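Glycerol kinase, putative (Plasmodium falciparum, PDB 2W40) probably catalyses the ATP-dependent phosphorylation of glycerol to sn-glycerol 3-phosphate, the step that feeds glycerol into metabolism. Local coordinates at residues W170-L175 and N179-V184; P241-I246 and L454-W459. All coordinates share one frame; numbering follows the deposited sequence.

Contact 1: W170-L175 and N179-V184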
loop_
_atom_site.group_PDB
_atom_site.type_symbol
_atom_site.label_atom_id
_atom_site.label_comp_id
_atom_site.label_asym_id
_atom_site.label_seq_id
_atom_site.Cartn_x
_atom_site.Cartn_y
_atom_site.Cartn_z
ATOM N N TRP C 170 -21.575 2.388 -30.424
ATOM C CA TRP C 170 -21.605 3.814 -30.165
ATOM C C TRP C 170 -20.803 4.570 -31.318
ATOM O O TRP C 170 -21.275 5.574 -31.886
ATOM C CB TRP C 170 -21.045 4.075 -28.783
ATOM C CG TRP C 170 -20.897 5.499 -28.364
ATOM C CD1 TRP C 170 -19.719 6.137 -28.043
ATOM C CD2 TRP C 170 -21.937 6.505 -28.249
ATOM N NE1 TRP C 170 -19.968 7.465 -27.693
ATOM C CE2 TRP C 170 -21.300 7.731 -27.841
ATOM C CE3 TRP C 170 -23.320 6.486 -28.483
ATOM C CZ2 TRP C 170 -22.016 8.911 -27.588
ATOM C CZ3 TRP C 170 -24.037 7.639 -28.246
ATOM C CH2 TRP C 170 -23.395 8.855 -27.796
ATOM N N LEU C 171 -19.607 4.121 -31.578
ATOM C CA LEU C 171 -18.780 4.767 -32.586
ATOM C C LEU C 171 -19.440 4.715 -33.954
ATOM O O LEU C 171 -19.479 5.690 -34.677
ATOM C CB LEU C 171 -17.384 4.123 -32.577
ATOM C CG LEU C 171 -16.321 4.662 -31.676
ATOM C CD1 LEU C 171 -16.773 5.081 -30.287
ATOM C CD2 LEU C 171 -15.007 3.860 -31.723
ATOM N N ILE C 172 -19.951 3.559 -34.349
ATOM C CA ILE C 172 -20.538 3.393 -35.675
ATOM C C ILE C 172 -21.822 4.238 -35.778
ATOM O O ILE C 172 -22.029 4.960 -36.770
ATOM C CB ILE C 172 -20.842 1.859 -35.953
ATOM C CG1 ILE C 172 -19.504 1.017 -36.069
ATOM C CG2 ILE C 172 -21.805 1.734 -37.163
ATOM C CD1 ILE C 172 -19.817 -0.527 -36.077
ATOM N N PHE C 173 -22.617 4.256 -34.711
ATOM C CA PHE C 173 -23.843 5.063 -34.683
ATOM C C PHE C 173 -23.516 6.526 -34.910
ATOM O O PHE C 173 -24.174 7.189 -35.735
ATOM C CB PHE C 173 -24.513 4.846 -33.345
ATOM C CG PHE C 173 -25.740 5.631 -33.139
ATOM C CD1 PHE C 173 -26.966 5.052 -33.460
ATOM C CD2 PHE C 173 -25.651 6.975 -32.742
ATOM C CE1 PHE C 173 -28.136 5.814 -33.308
ATOM C CE2 PHE C 173 -26.868 7.725 -32.517
ATOM C CZ PHE C 173 -28.071 7.125 -32.799
ATOM N N ASN C 174 -22.510 7.049 -34.242
ATOM C CA ASN C 174 -22.187 8.435 -34.426
ATOM C C ASN C 174 -21.571 8.722 -35.771
ATOM O O ASN C 174 -21.918 9.669 -36.428
ATOM C CB ASN C 174 -21.305 8.927 -33.292
ATOM C CG ASN C 174 -22.045 9.094 -32.007
ATOM O OD1 ASN C 174 -21.928 8.304 -31.069
ATOM N ND2 ASN C 174 -22.738 10.156 -31.902
ATOM N N LEU C 175 -20.623 7.904 -36.185
ATOM C CA LEU C 175 -19.931 8.144 -37.508
ATOM C C LEU C 175 -20.862 8.107 -38.723
ATOM O O LEU C 175 -20.725 8.896 -39.661
ATOM C CB LEU C 175 -18.780 7.181 -37.727
ATOM C CG LEU C 175 -17.538 7.442 -36.874
ATOM C CD1 LEU C 175 -16.656 6.177 -36.888
ATOM C CD2 LEU C 175 -16.808 8.743 -37.415
ATOM N N ASN C 179 -26.622 4.300 -37.843
ATOM C CA ASN C 179 -26.633 2.840 -37.997
ATOM C C ASN C 179 -26.425 2.180 -36.630
ATOM O O ASN C 179 -25.643 2.647 -35.836
ATOM C CB ASN C 179 -25.544 2.325 -38.948
ATOM C CG ASN C 179 -25.708 2.816 -40.381
ATOM O OD1 ASN C 179 -26.712 3.400 -40.748
ATOM N ND2 ASN C 179 -24.715 2.460 -41.215
ATOM N N CYS C 180 -27.104 1.063 -36.399
ATOM C CA CYS C 180 -27.062 0.349 -35.145
ATOM C C CYS C 180 -26.628 -1.095 -35.441
ATOM O O CYS C 180 -27.439 -2.013 -35.832
ATOM C CB CYS C 180 -28.468 0.330 -34.510
ATOM S SG CYS C 180 -29.030 1.947 -33.868
ATOM N N TYR C 181 -25.326 -1.288 -35.213
ATOM C CA TYR C 181 -24.700 -2.542 -35.466
ATOM C C TYR C 181 -23.762 -2.915 -34.357
ATOM O O TYR C 181 -23.164 -2.092 -33.719
ATOM C CB TYR C 181 -23.841 -2.508 -36.759
ATOM C CG TYR C 181 -24.592 -2.340 -38.034
ATOM C CD1 TYR C 181 -25.566 -3.202 -38.385
ATOM C CD2 TYR C 181 -24.192 -1.406 -38.961
ATOM C CE1 TYR C 181 -26.217 -3.115 -39.599
ATOM C CE2 TYR C 181 -24.836 -1.294 -40.190
ATOM C CZ TYR C 181 -25.856 -2.160 -40.500
ATOM O OH TYR C 181 -26.475 -2.102 -41.721
ATOM N N THR C 182 -23.581 -4.212 -34.238
ATOM C CA THR C 182 -22.475 -4.781 -33.497
ATOM C C THR C 182 -21.901 -5.936 -34.324
ATOM O O THR C 182 -22.314 -6.182 -35.441
ATOM C CB THR C 182 -22.858 -5.275 -32.046
ATOM O OG1 THR C 182 -21.655 -5.479 -31.275
ATOM C CG2 THR C 182 -23.800 -6.487 -32.060
ATOM N N ASP C 183 -20.887 -6.528 -33.761
ATOM C CA ASP C 183 -20.248 -7.715 -34.358
ATOM C C ASP C 183 -20.286 -8.869 -33.394
ATOM O O ASP C 183 -20.513 -8.708 -32.174
ATOM C CB ASP C 183 -18.840 -7.422 -34.804
ATOM C CG ASP C 183 -17.911 -7.327 -33.640
ATOM O OD1 ASP C 183 -17.769 -6.216 -33.081
ATOM O OD2 ASP C 183 -17.384 -8.372 -33.200
ATOM N N VAL C 184 -20.172 -10.078 -33.932
ATOM C CA VAL C 184 -20.304 -11.280 -33.106
ATOM C C VAL C 184 -19.348 -11.365 -31.896
ATOM O O VAL C 184 -19.694 -11.920 -30.842
ATOM C CB VAL C 184 -20.061 -12.555 -33.950
ATOM C CG1 VAL C 184 -21.156 -12.866 -34.965
ATOM C CG2 VAL C 184 -18.713 -12.509 -34.634
#
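Phe173 and Asn179 meet first through backbone: the carbonyl oxygen of Asn179 comes to 3.2 Å from Phe173 CA, close enough for a CA-H...O contact that is well bent, with 132° at the hydrogen. The same oxygen lies 3.6 Å from Phe173 CD1, oblique to the ring. Next along the chain, Cys180 brings its sulfur to the ring's edge, near the ring plane, with SG 3.8 Å from Phe173 CD1. Measured to the ring centroid, this Cys sulfur-aromatic contact lies 81° off the normal, so the polarisable sulfur faces the ring's C-H rim. Phe173 reaches it because CG stands anti to the backbone N (chi1 178°).

One residue back on the helix, Ile172 uses its CG2 branch. That methyl rests 4.2 Å from Asn179 CB, the two side chains crossing at about a right angle, and 4.3 Å from Tyr181 CD2 at the edge of the tyrosine ring. A branched aliphatic side chain suits this place: CG2 meets the returning chain while CD1 reaches Cys245 of strand 241-247.

No hydrogen bond joins the two segments directly; polar links in the next shell set their positions. Thr176 OG1 bonds both the carbonyl oxygen of Ile172 and the amide of Asn179, bridging helix end and loop, while Thr169 OG1 bonds the carbonyl oxygen of Tyr181. Asn179 ND2 is held by the carbonyl oxygen of Phe226, the Phe173 ring packs edge-to-face with Trp91, and Tyr181 makes a cation-pi contact with Lys220. In this part of the FGGY N-terminal domain, a short connection after helix 167-176 turns the chain back against the helix and into strand 181-183, which pairs in parallel with 218-220.

Contact 2: P241-I246 and L454-W459. With EDO (1,2-ethanediol), chain B.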
loop_
_atom_site.group_PDB
_atom_site.type_symbol
_atom_site.label_atom_id
_atom_site.label_comp_id
_atom_site.label_asym_id
_atom_site.label_seq_id
_atom_site.Cartn_x
_atom_site.Cartn_y
_atom_site.Cartn_z
ATOM N N PRO C 241 -16.175 4.038 -46.212
ATOM C CA PRO C 241 -16.932 2.928 -45.584
ATOM C C PRO C 241 -16.217 2.341 -44.345
ATOM O O PRO C 241 -14.995 2.299 -44.282
ATOM C CB PRO C 241 -16.952 1.887 -46.674
ATOM C CG PRO C 241 -15.608 2.060 -47.334
ATOM C CD PRO C 241 -15.298 3.508 -47.298
ATOM N N ILE C 242 -17.019 1.911 -43.382
ATOM C CA ILE C 242 -16.576 1.237 -42.191
ATOM C C ILE C 242 -16.813 -0.240 -42.533
ATOM O O ILE C 242 -17.967 -0.685 -42.755
ATOM C CB ILE C 242 -17.409 1.640 -40.935
ATOM C CG1 ILE C 242 -17.224 3.138 -40.655
ATOM C CG2 ILE C 242 -16.979 0.777 -39.733
ATOM C CD1 ILE C 242 -18.266 3.730 -39.621
ATOM N N THR C 243 -15.717 -0.977 -42.613
ATOM C CA THR C 243 -15.764 -2.319 -43.190
ATOM C C THR C 243 -15.220 -3.440 -42.305
ATOM O O THR C 243 -15.232 -4.633 -42.680
ATOM C CB THR C 243 -15.009 -2.332 -44.535
ATOM O OG1 THR C 243 -13.631 -1.976 -44.309
ATOM C CG2 THR C 243 -15.625 -1.329 -45.485
ATOM N N GLY C 244 -14.727 -3.095 -41.116
ATOM C CA GLY C 244 -14.382 -4.103 -40.164
ATOM C C GLY C 244 -14.642 -3.650 -38.766
ATOM O O GLY C 244 -14.515 -2.498 -38.464
ATOM N N CYS C 245 -15.069 -4.583 -37.921
ATOM C CA CYS C 245 -15.359 -4.326 -36.534
ATOM C C CYS C 245 -15.204 -5.528 -35.700
ATOM O O CYS C 245 -15.714 -6.579 -36.042
ATOM C CB CYS C 245 -16.784 -3.888 -36.450
ATOM S SG CYS C 245 -17.347 -3.258 -34.796
ATOM N N ILE C 246 -14.491 -5.399 -34.601
ATOM C CA ILE C 246 -14.144 -6.546 -33.728
ATOM C C ILE C 246 -13.778 -6.009 -32.326
ATOM O O ILE C 246 -13.213 -4.907 -32.233
ATOM C CB ILE C 246 -12.991 -7.385 -34.373
ATOM C CG1 ILE C 246 -12.758 -8.656 -33.625
ATOM C CG2 ILE C 246 -11.712 -6.478 -34.499
ATOM C CD1 ILE C 246 -12.026 -9.779 -34.436
ATOM N N LEU C 454 -9.460 -6.525 -45.855
ATOM C CA LEU C 454 -9.949 -7.776 -46.469
ATOM C C LEU C 454 -11.359 -7.573 -47.022
ATOM O O LEU C 454 -11.656 -8.004 -48.135
ATOM C CB LEU C 454 -9.926 -8.893 -45.504
ATOM C CG LEU C 454 -8.529 -9.552 -45.275
ATOM C CD1 LEU C 454 -8.590 -10.547 -44.078
ATOM C CD2 LEU C 454 -7.840 -10.201 -46.532
ATOM N N GLU C 455 -12.170 -6.787 -46.304
ATOM C CA GLU C 455 -13.576 -6.582 -46.689
ATOM C C GLU C 455 -13.651 -5.798 -48.031
ATOM O O GLU C 455 -14.568 -6.062 -48.880
ATOM C CB GLU C 455 -14.360 -5.881 -45.584
ATOM C CG GLU C 455 -15.773 -5.555 -46.033
ATOM C CD GLU C 455 -16.765 -6.663 -46.269
ATOM O OE1 GLU C 455 -16.439 -7.877 -46.001
ATOM O OE2 GLU C 455 -17.972 -6.329 -46.652
ATOM N N VAL C 456 -12.724 -4.876 -48.278
ATOM C CA VAL C 456 -12.707 -4.136 -49.540
ATOM C C VAL C 456 -11.653 -4.635 -50.579
ATOM O O VAL C 456 -11.378 -3.941 -51.580
ATOM C CB VAL C 456 -12.574 -2.617 -49.320
ATOM C CG1 VAL C 456 -13.796 -2.023 -48.577
ATOM C CG2 VAL C 456 -11.281 -2.242 -48.589
ATOM N N LYS C 457 -11.133 -5.837 -50.338
ATOM C CA LYS C 457 -10.247 -6.567 -51.241
ATOM C C LYS C 457 -8.914 -5.861 -51.507
ATOM O O LYS C 457 -8.366 -5.898 -52.653
ATOM C CB LYS C 457 -10.923 -6.782 -52.583
ATOM C CG LYS C 457 -12.419 -7.196 -52.589
ATOM C CD LYS C 457 -12.576 -8.455 -51.977
ATOM C CE LYS C 457 -14.020 -9.061 -52.293
ATOM N NZ LYS C 457 -14.258 -10.138 -51.301
ATOM N N ILE C 458 -8.343 -5.243 -50.463
ATOM C CA ILE C 458 -6.969 -4.640 -50.556
ATOM C C ILE C 458 -5.966 -5.728 -50.887
ATOM O O ILE C 458 -5.062 -5.518 -51.694
ATOM C CB ILE C 458 -6.527 -3.899 -49.278
ATOM C CG1 ILE C 458 -7.463 -2.727 -49.060
ATOM C CG2 ILE C 458 -5.065 -3.527 -49.391
ATOM C CD1 ILE C 458 -7.128 -1.713 -47.961
ATOM N N TRP C 459 -6.136 -6.886 -50.244
ATOM C CA TRP C 459 -5.363 -8.086 -50.502
ATOM C C TRP C 459 -6.438 -9.096 -50.857
ATOM O O TRP C 459 -7.620 -9.011 -50.381
ATOM C CB TRP C 459 -4.640 -8.514 -49.215
ATOM C CG TRP C 459 -4.024 -7.372 -48.461
ATOM C CD1 TRP C 459 -2.844 -6.738 -48.718
ATOM C CD2 TRP C 459 -4.524 -6.746 -47.228
ATOM N NE1 TRP C 459 -2.620 -5.750 -47.806
ATOM C CE2 TRP C 459 -3.649 -5.716 -46.899
ATOM C CE3 TRP C 459 -5.678 -6.909 -46.459
ATOM C CZ2 TRP C 459 -3.841 -4.870 -45.798
ATOM C CZ3 TRP C 459 -5.856 -6.089 -45.359
ATOM C CH2 TRP C 459 -4.974 -5.077 -45.039
HETATM C C1 EDO B . -12.326 -11.407 -45.809
HETATM O O1 EDO B . -11.966 -12.674 -46.373
HETATM C C2 EDO B . -13.802 -11.333 -45.661
HETATM O O2 EDO B . -14.325 -10.382 -46.614
#
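Thr243 meets the end of helix 443-455: the aliphatic part of Glu455, its last residue, and Val456 just after it. This is the close side of the contact. Thr243 CB lies 3.6 Å from Glu455 CG, the two side chains crossing obliquely, while Glu455 CB sits 3.3 Å from the carbonyl oxygen of Thr243. Beside them, Thr243 CG2 touches Val456 CG1 at 3.7 Å, these side chains crossing at about a right angle. Threonine serves both needs of the site: its methyl packs on valine, and OG1, set between backbone N and carbonyl carbon (chi1 61°), makes a hydrogen bond to the carbonyl oxygen of Ala452. Val456 also rests on Cys78 of strand 74-83, the neighbour of strand 241-247 in the sheet.

On the looser side, Glu455 bends at chi2 (69°) and carries its carboxylate away from the strand. There OE1 takes a weak hydrogen bond, 3.3 Å long, from O2 of a 1,2-ethanediol, and also hydrogen-bonds O2 of a glycerol; both molecules probably come from the crystallisation liquor. The ethanediol also lies against the helix, its C1 3.5 Å from Leu454 CB. A Schellman motif ends the helix, with Lys457 (positive phi, 63°) as its C-prime residue: Lys457 N bonds to Leu454 O at 3.1 Å, and Ile458 N to Gly453 O.

Glutamate thus divides its labour, methylenes against the strand and carboxylate among small polyols. With no hydrogen bond between the two segments themselves, their direct contact rests on van der Waals packing, and the bond from Thr243 to Ala452 supplies polar attachment one turn back along the helix.

In the fold
Strand 241-247, which supplies one side of contact 2, runs between helix 167-176 and the end of helix 443-455. Leu175 of contact 1 packs on Ile242, whereas the helix end of contact 2 meets Thr243; these adjacent side chains point to opposite faces of the strand, and the contact centres lie about 15 Å apart. Both contacts are partly buried, but contact 1 sets two buried side chains, including an aromatic ring, against a local chain reversal, while contact 2 has one buried threonine facing a helix end where small polyols bind. Contact 1 joins neighbours in sequence; contact 2 spans 208 residues and joins parts of the N- and C-terminal FGGY kinase domains.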